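Local structure of amidase, hydantoinase/carbamoylase family (6C0D) at residues 342-353 with 408-419. The protein probably hydrolyses N-carbamoyl-L-amino acids as a zinc-dependent homodimeric amidase of the M20 peptidase family. Sequence-based numbering, arbitrary orientation. Where two conformers were deposited one is given.
Sequences LQQHLAQAADAL and VAARAAARIAGA. With SO4 (sulfate ion), chain D.
Segments 342-353 and 408-419, parts of helices 340-353 and 399-419, cross with their N-to-C directions 134° apart and their axes closing to 8.3 Å, with Leu346 CA and Ala412 CA 5.3 Å apart. Small residues at the crossing permit this nearness: Ala349 CB lies against Ala412 CB (3.8 Å), and Leu346 brings CD2 onto the same methyl. Towards one end Val408 acts as a knob in a hole formed by Leu346, Ala349, Ala350 and Leu353; with CG1 anti to its backbone N (chi1 171°), that methyl reaches Ala350 while CG2 meets Leu353 CB. Towards the other, Ile416 divides its branches, CG1 touching His345 CB (3.6 Å) and CG2 meeting Leu342 CD2. The imidazole ND1 approaches Arg415 CB.

At the solvent-facing border, Arg411 and Arg415 were each modelled in two conformers. In the one described, the extended Arg411 chain passes Leu353 and puts one guanidinium face under Ala352 CB; a sulfate, probably from the crystallisation liquor, lies near both guanidinium edges, a doubtful contact.

On the inner side, Leu346 and Val408 rest on strand 378-384, while Ala350 touches Ile210 of strand 210-227, placing the pair in the helical cover over strands of the M20 fold.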
ATOM      1  N   LEU A 342      -4.723  -4.014  45.149  1.00 13.79           N
ATOM      2  CA  LEU A 342      -5.174  -5.242  44.485  1.00 14.77           C
ATOM      3  C   LEU A 342      -4.015  -5.946  43.792  1.00 15.38           C
ATOM      4  O   LEU A 342      -3.886  -7.174  43.870  1.00 13.91           O
ATOM      5  CB  LEU A 342      -6.282  -4.934  43.470  1.00 13.13           C
ATOM      6  CG  LEU A 342      -7.626  -4.404  44.052  1.00 17.01           C
ATOM      7  CD1 LEU A 342      -8.628  -4.257  42.931  1.00 15.65           C
ATOM      8  CD2 LEU A 342      -8.207  -5.313  45.150  1.00 15.56           C
ATOM      9  N   GLN A 343      -3.172  -5.184  43.085  1.00 15.67           N
ATOM     10  CA  GLN A 343      -1.983  -5.785  42.473  1.00 16.97           C
ATOM     11  C   GLN A 343      -1.166  -6.527  43.503  1.00 15.89           C
ATOM     12  O   GLN A 343      -0.629  -7.610  43.235  1.00 17.48           O
ATOM     13  CB  GLN A 343      -1.091  -4.720  41.857  1.00 18.15           C
ATOM     14  CG  GLN A 343      -1.483  -4.209  40.516  1.00 19.60           C
ATOM     15  CD  GLN A 343      -0.416  -3.248  40.042  1.00 17.70           C
ATOM     16  OE1 GLN A 343       0.753  -3.636  39.890  1.00 19.23           O
ATOM     17  NE2 GLN A 343      -0.789  -1.983  39.872  1.00 18.00           N
ATOM     18  N   GLN A 344      -1.045  -5.950  44.694  1.00 15.25           N
ATOM     19  CA  GLN A 344      -0.196  -6.588  45.683  1.00 15.76           C
ATOM     20  C   GLN A 344      -0.834  -7.876  46.211  1.00 15.39           C
ATOM     21  O   GLN A 344      -0.124  -8.855  46.458  1.00 15.01           O
ATOM     22  CB  GLN A 344       0.134  -5.599  46.799  1.00 16.48           C
ATOM     23  CG  GLN A 344       1.121  -6.110  47.820  1.00 19.40           C
ATOM     24  CD  GLN A 344       2.559  -6.092  47.305  1.00 26.70           C
ATOM     25  OE1 GLN A 344       2.811  -5.993  46.099  1.00 26.03           O
ATOM     26  NE2 GLN A 344       3.505  -6.188  48.225  1.00 28.91           N
ATOM     27  N   HIS A 345      -2.168  -7.919  46.355  1.00 14.03           N
ATOM     28  CA  HIS A 345      -2.813  -9.206  46.640  1.00 13.26           C
ATOM     29  C   HIS A 345      -2.546 -10.225  45.538  1.00 16.57           C
ATOM     30  O   HIS A 345      -2.293 -11.404  45.824  1.00 13.89           O
ATOM     31  CB  HIS A 345      -4.326  -9.040  46.820  1.00 12.48           C
ATOM     32  CG  HIS A 345      -4.701  -8.376  48.109  1.00 14.58           C
ATOM     33  ND1 HIS A 345      -4.565  -8.995  49.337  1.00 15.64           N
ATOM     34  CD2 HIS A 345      -5.237  -7.157  48.353  1.00 14.96           C
ATOM     35  CE1 HIS A 345      -4.995  -8.176  50.285  1.00 17.12           C
ATOM     36  NE2 HIS A 345      -5.404  -7.053  49.716  1.00 13.72           N
ATOM     37  N   LEU A 346      -2.614  -9.801  44.270  1.00 11.74           N
ATOM     38  CA  LEU A 346      -2.307 -10.743  43.188  1.00 12.92           C
ATOM     39  C   LEU A 346      -0.857 -11.209  43.280  1.00 14.94           C
ATOM     40  O   LEU A 346      -0.572 -12.396  43.100  1.00 15.28           O
ATOM     41  CB  LEU A 346      -2.566 -10.108  41.820  1.00 12.63           C
ATOM     42  CG  LEU A 346      -4.021  -9.778  41.454  1.00 13.94           C
ATOM     43  CD1 LEU A 346      -4.062  -9.051  40.121  1.00 14.91           C
ATOM     44  CD2 LEU A 346      -4.843 -11.049  41.333  1.00 15.95           C
ATOM     45  N   ALA A 347       0.074 -10.281  43.545  1.00 13.52           N
ATOM     46  CA  ALA A 347       1.486 -10.649  43.608  1.00 14.09           C
ATOM     47  C   ALA A 347       1.758 -11.608  44.762  1.00 15.63           C
ATOM     48  O   ALA A 347       2.563 -12.541  44.625  1.00 16.93           O
ATOM     49  CB  ALA A 347       2.362  -9.393  43.734  1.00 16.82           C
ATOM     50  N   GLN A 348       1.119 -11.380  45.922  1.00 15.13           N
ATOM     51  CA  GLN A 348       1.294 -12.289  47.054  1.00 14.27           C
ATOM     52  C   GLN A 348       0.787 -13.686  46.715  1.00 13.24           C
ATOM     53  O   GLN A 348       1.447 -14.687  47.033  1.00 14.48           O
ATOM     54  CB  GLN A 348       0.591 -11.723  48.307  1.00 12.39           C
ATOM     55  CG  GLN A 348       1.363 -10.494  48.847  1.00 16.22           C
ATOM     56  CD  GLN A 348       0.518  -9.554  49.716  1.00 21.33           C
ATOM     57  OE1 GLN A 348      -0.701  -9.661  49.784  1.00 19.79           O
ATOM     58  NE2 GLN A 348       1.183  -8.592  50.340  1.00 29.24           N
ATOM     59  N   ALA A 349      -0.358 -13.779  46.041  1.00 13.67           N
ATOM     60  CA  ALA A 349      -0.871 -15.095  45.654  1.00 13.61           C
ATOM     61  C   ALA A 349       0.023 -15.747  44.608  1.00 16.78           C
ATOM     62  O   ALA A 349       0.238 -16.972  44.637  1.00 14.49           O
ATOM     63  CB  ALA A 349      -2.298 -14.969  45.116  1.00 14.29           C
ATOM     64  N   ALA A 350       0.536 -14.946  43.668  1.00 12.41           N
ATOM     65  CA  ALA A 350       1.404 -15.494  42.628  1.00 16.00           C
ATOM     66  C   ALA A 350       2.700 -16.006  43.233  1.00 19.20           C
ATOM     67  O   ALA A 350       3.215 -17.056  42.833  1.00 15.97           O
ATOM     68  CB  ALA A 350       1.700 -14.430  41.562  1.00 17.90           C
ATOM     69  N   ASP A 351       3.243 -15.268  44.202  1.00 16.57           N
ATOM     70  CA  ASP A 351       4.480 -15.706  44.825  1.00 17.14           C
ATOM     71  C   ASP A 351       4.269 -16.957  45.671  1.00 18.58           C
ATOM     72  O   ASP A 351       5.172 -17.802  45.766  1.00 18.62           O
ATOM     73  CB  ASP A 351       5.065 -14.584  45.678  1.00 19.12           C
ATOM     74  CG  ASP A 351       6.532 -14.772  45.902  1.00 26.26           C
ATOM     75  OD1 ASP A 351       7.295 -14.731  44.915  1.00 25.82           O
ATOM     76  OD2 ASP A 351       6.909 -15.000  47.053  1.00 26.04           O
ATOM     77  N   ALA A 352       3.089 -17.086  46.282  1.00 14.55           N
ATOM     78  CA  ALA A 352       2.779 -18.252  47.099  1.00 15.16           C
ATOM     79  C   ALA A 352       2.628 -19.502  46.243  1.00 19.70           C
ATOM     80  O   ALA A 352       3.122 -20.577  46.607  1.00 19.09           O
ATOM     81  CB  ALA A 352       1.497 -18.003  47.904  1.00 16.25           C
ATOM     82  N   LEU A 353       1.935 -19.388  45.111  1.00 12.53           N
ATOM     83  CA  LEU A 353       1.554 -20.563  44.329  1.00 17.00           C
ATOM     84  C   LEU A 353       2.400 -20.774  43.082  1.00 17.84           C
ATOM     85  O   LEU A 353       2.467 -21.908  42.576  1.00 17.53           O
ATOM     86  CB  LEU A 353       0.077 -20.461  43.920  1.00 14.31           C
ATOM     87  CG  LEU A 353      -0.858 -20.388  45.126  1.00 18.33           C
ATOM     88  CD1 LEU A 353      -2.298 -20.450  44.621  1.00 20.48           C
ATOM     89  CD2 LEU A 353      -0.596 -21.517  46.135  1.00 21.21           C
ATOM     90  N   VAL A 408      -4.216 -19.190  41.355  1.00 14.34           N
ATOM     91  CA  VAL A 408      -3.677 -17.899  41.806  1.00 13.09           C
ATOM     92  C   VAL A 408      -4.809 -16.894  41.966  1.00 15.42           C
ATOM     93  O   VAL A 408      -4.908 -16.196  42.984  1.00 14.91           O
ATOM     94  CB  VAL A 408      -2.600 -17.385  40.829  1.00 15.30           C
ATOM     95  CG1 VAL A 408      -2.187 -15.907  41.183  1.00 13.35           C
ATOM     96  CG2 VAL A 408      -1.371 -18.326  40.843  1.00 16.37           C
ATOM     97  N   ALA A 409      -5.698 -16.824  40.972  1.00 15.82           N
ATOM     98  CA  ALA A 409      -6.798 -15.861  41.046  1.00 14.54           C
ATOM     99  C   ALA A 409      -7.725 -16.147  42.225  1.00 16.23           C
ATOM    100  O   ALA A 409      -8.185 -15.216  42.905  1.00 15.31           O
ATOM    101  CB  ALA A 409      -7.591 -15.858  39.735  1.00 14.81           C
ATOM    102  N   ALA A 410      -8.010 -17.426  42.487  1.00 15.79           N
ATOM    103  CA  ALA A 410      -8.893 -17.777  43.603  1.00 16.98           C
ATOM    104  C   ALA A 410      -8.269 -17.422  44.949  1.00 17.06           C
ATOM    105  O   ALA A 410      -8.971 -16.960  45.866  1.00 15.43           O
ATOM    106  CB  ALA A 410      -9.226 -19.272  43.560  1.00 13.94           C
ATOM    107  N   ARG A 411      -6.970 -17.699  45.108  1.00 15.31           N
ATOM    108  CA  ARG A 411      -6.291 -17.336  46.348  0.68 16.95           C
ATOM    109  C   ARG A 411      -6.293 -15.824  46.547  1.00 16.64           C
ATOM    110  O   ARG A 411      -6.634 -15.335  47.632  1.00 14.32           O
ATOM    111  CB  ARG A 411      -4.861 -17.880  46.359  0.68 14.54           C
ATOM    112  CG  ARG A 411      -4.090 -17.558  47.641  0.68 16.86           C
ATOM    113  CD  ARG A 411      -2.652 -18.094  47.593  0.68 10.68           C
ATOM    114  NE  ARG A 411      -1.847 -17.639  48.730  0.68 15.70           N
ATOM    115  CZ  ARG A 411      -1.583 -18.393  49.792  0.68 16.32           C
ATOM    116  NH1 ARG A 411      -2.038 -19.636  49.841  0.68 22.88           N
ATOM    117  NH2 ARG A 411      -0.840 -17.923  50.784  0.68 20.87           N
ATOM    118  N   ALA A 412      -5.937 -15.069  45.513  1.00 14.02           N
ATOM    119  CA  ALA A 412      -5.987 -13.613  45.609  1.00 15.46           C
ATOM    120  C   ALA A 412      -7.403 -13.122  45.895  1.00 14.34           C
ATOM    121  O   ALA A 412      -7.592 -12.181  46.673  1.00 14.89           O
ATOM    122  CB  ALA A 412      -5.477 -12.994  44.307  1.00 12.90           C
ATOM    123  N   ALA A 413      -8.400 -13.711  45.236  1.00 13.57           N
ATOM    124  CA  ALA A 413      -9.781 -13.282  45.458  1.00 15.45           C
ATOM    125  C   ALA A 413     -10.179 -13.488  46.907  1.00 16.45           C
ATOM    126  O   ALA A 413     -10.870 -12.645  47.491  1.00 15.60           O
ATOM    127  CB  ALA A 413     -10.744 -14.050  44.556  1.00 14.87           C
ATOM    128  N   ALA A 414      -9.771 -14.613  47.494  1.00 15.48           N
ATOM    129  CA  ALA A 414     -10.060 -14.854  48.909  1.00 19.28           C
ATOM    130  C   ALA A 414      -9.468 -13.755  49.782  1.00 17.81           C
ATOM    131  O   ALA A 414     -10.111 -13.293  50.736  1.00 15.69           O
ATOM    132  CB  ALA A 414      -9.508 -16.220  49.339  1.00 15.57           C
ATOM    133  N   ARG A 415      -8.224 -13.350  49.485  1.00 14.70           N
ATOM    134  CA  ARG A 415      -7.555 -12.334  50.294  0.50 14.90           C
ATOM    135  C   ARG A 415      -8.157 -10.961  50.050  1.00 14.36           C
ATOM    136  O   ARG A 415      -8.309 -10.168  50.986  1.00 16.73           O
ATOM    137  CB  ARG A 415      -6.058 -12.307  49.980  0.50 15.27           C
ATOM    138  CG  ARG A 415      -5.311 -13.582  50.341  0.50 19.48           C
ATOM    139  CD  ARG A 415      -5.299 -13.809  51.843  0.50 25.28           C
ATOM    140  NE  ARG A 415      -4.830 -12.639  52.581  0.50 33.22           N
ATOM    141  CZ  ARG A 415      -3.564 -12.235  52.644  0.50 35.38           C
ATOM    142  NH1 ARG A 415      -2.614 -12.896  51.990  0.50 38.25           N
ATOM    143  NH2 ARG A 415      -3.245 -11.158  53.350  0.50 36.63           N
ATOM    144  N   ILE A 416      -8.456 -10.652  48.786  1.00 16.45           N
ATOM    145  CA  ILE A 416      -9.064  -9.366  48.441  1.00 15.97           C
ATOM    146  C   ILE A 416     -10.413  -9.228  49.116  1.00 19.36           C
ATOM    147  O   ILE A 416     -10.711  -8.215  49.767  1.00 17.13           O
ATOM    148  CB  ILE A 416      -9.206  -9.240  46.912  1.00 14.21           C
ATOM    149  CG1 ILE A 416      -7.836  -9.048  46.257  1.00 14.03           C
ATOM    150  CG2 ILE A 416     -10.167  -8.066  46.562  1.00 16.89           C
ATOM    151  CD1 ILE A 416      -7.846  -9.342  44.734  1.00 15.41           C
ATOM    152  N   ALA A 417     -11.257 -10.253  48.975  1.00 15.93           N
ATOM    153  CA  ALA A 417     -12.588 -10.184  49.571  1.00 18.23           C
ATOM    154  C   ALA A 417     -12.508 -10.162  51.093  1.00 17.19           C
ATOM    155  O   ALA A 417     -13.251  -9.418  51.755  1.00 18.30           O
ATOM    156  CB  ALA A 417     -13.420 -11.370  49.074  1.00 16.61           C
ATOM    157  N   GLY A 418     -11.591 -10.944  51.667  1.00 16.27           N
ATOM    158  CA  GLY A 418     -11.457 -10.951  53.115  1.00 17.67           C
ATOM    159  C   GLY A 418     -11.005  -9.605  53.650  1.00 21.28           C
ATOM    160  O   GLY A 418     -11.375  -9.215  54.760  1.00 23.32           O
ATOM    161  N   ALA A 419     -10.232  -8.867  52.854  1.00 17.51           N
ATOM    162  CA  ALA A 419      -9.735  -7.559  53.277  1.00 19.04           C
ATOM    163  C   ALA A 419     -10.812  -6.482  53.250  1.00 22.38           C
ATOM    164  O   ALA A 419     -10.648  -5.442  53.899  1.00 20.96           O
ATOM    165  CB  ALA A 419      -8.578  -7.143  52.377  1.00 17.93           C
TER
HETATM  166  S   SO4 D 503       0.954 -14.903  51.664  0.78 96.13           S
HETATM  167  O1  SO4 D 503       2.268 -14.327  51.388  0.78101.15           O
HETATM  168  O2  SO4 D 503       0.851 -16.223  51.045  0.78 95.76           O
HETATM  169  O3  SO4 D 503       0.776 -15.018  53.110  0.78 97.93           O
HETATM  170  O4  SO4 D 503      -0.079 -14.027  51.117  0.78 99.90           O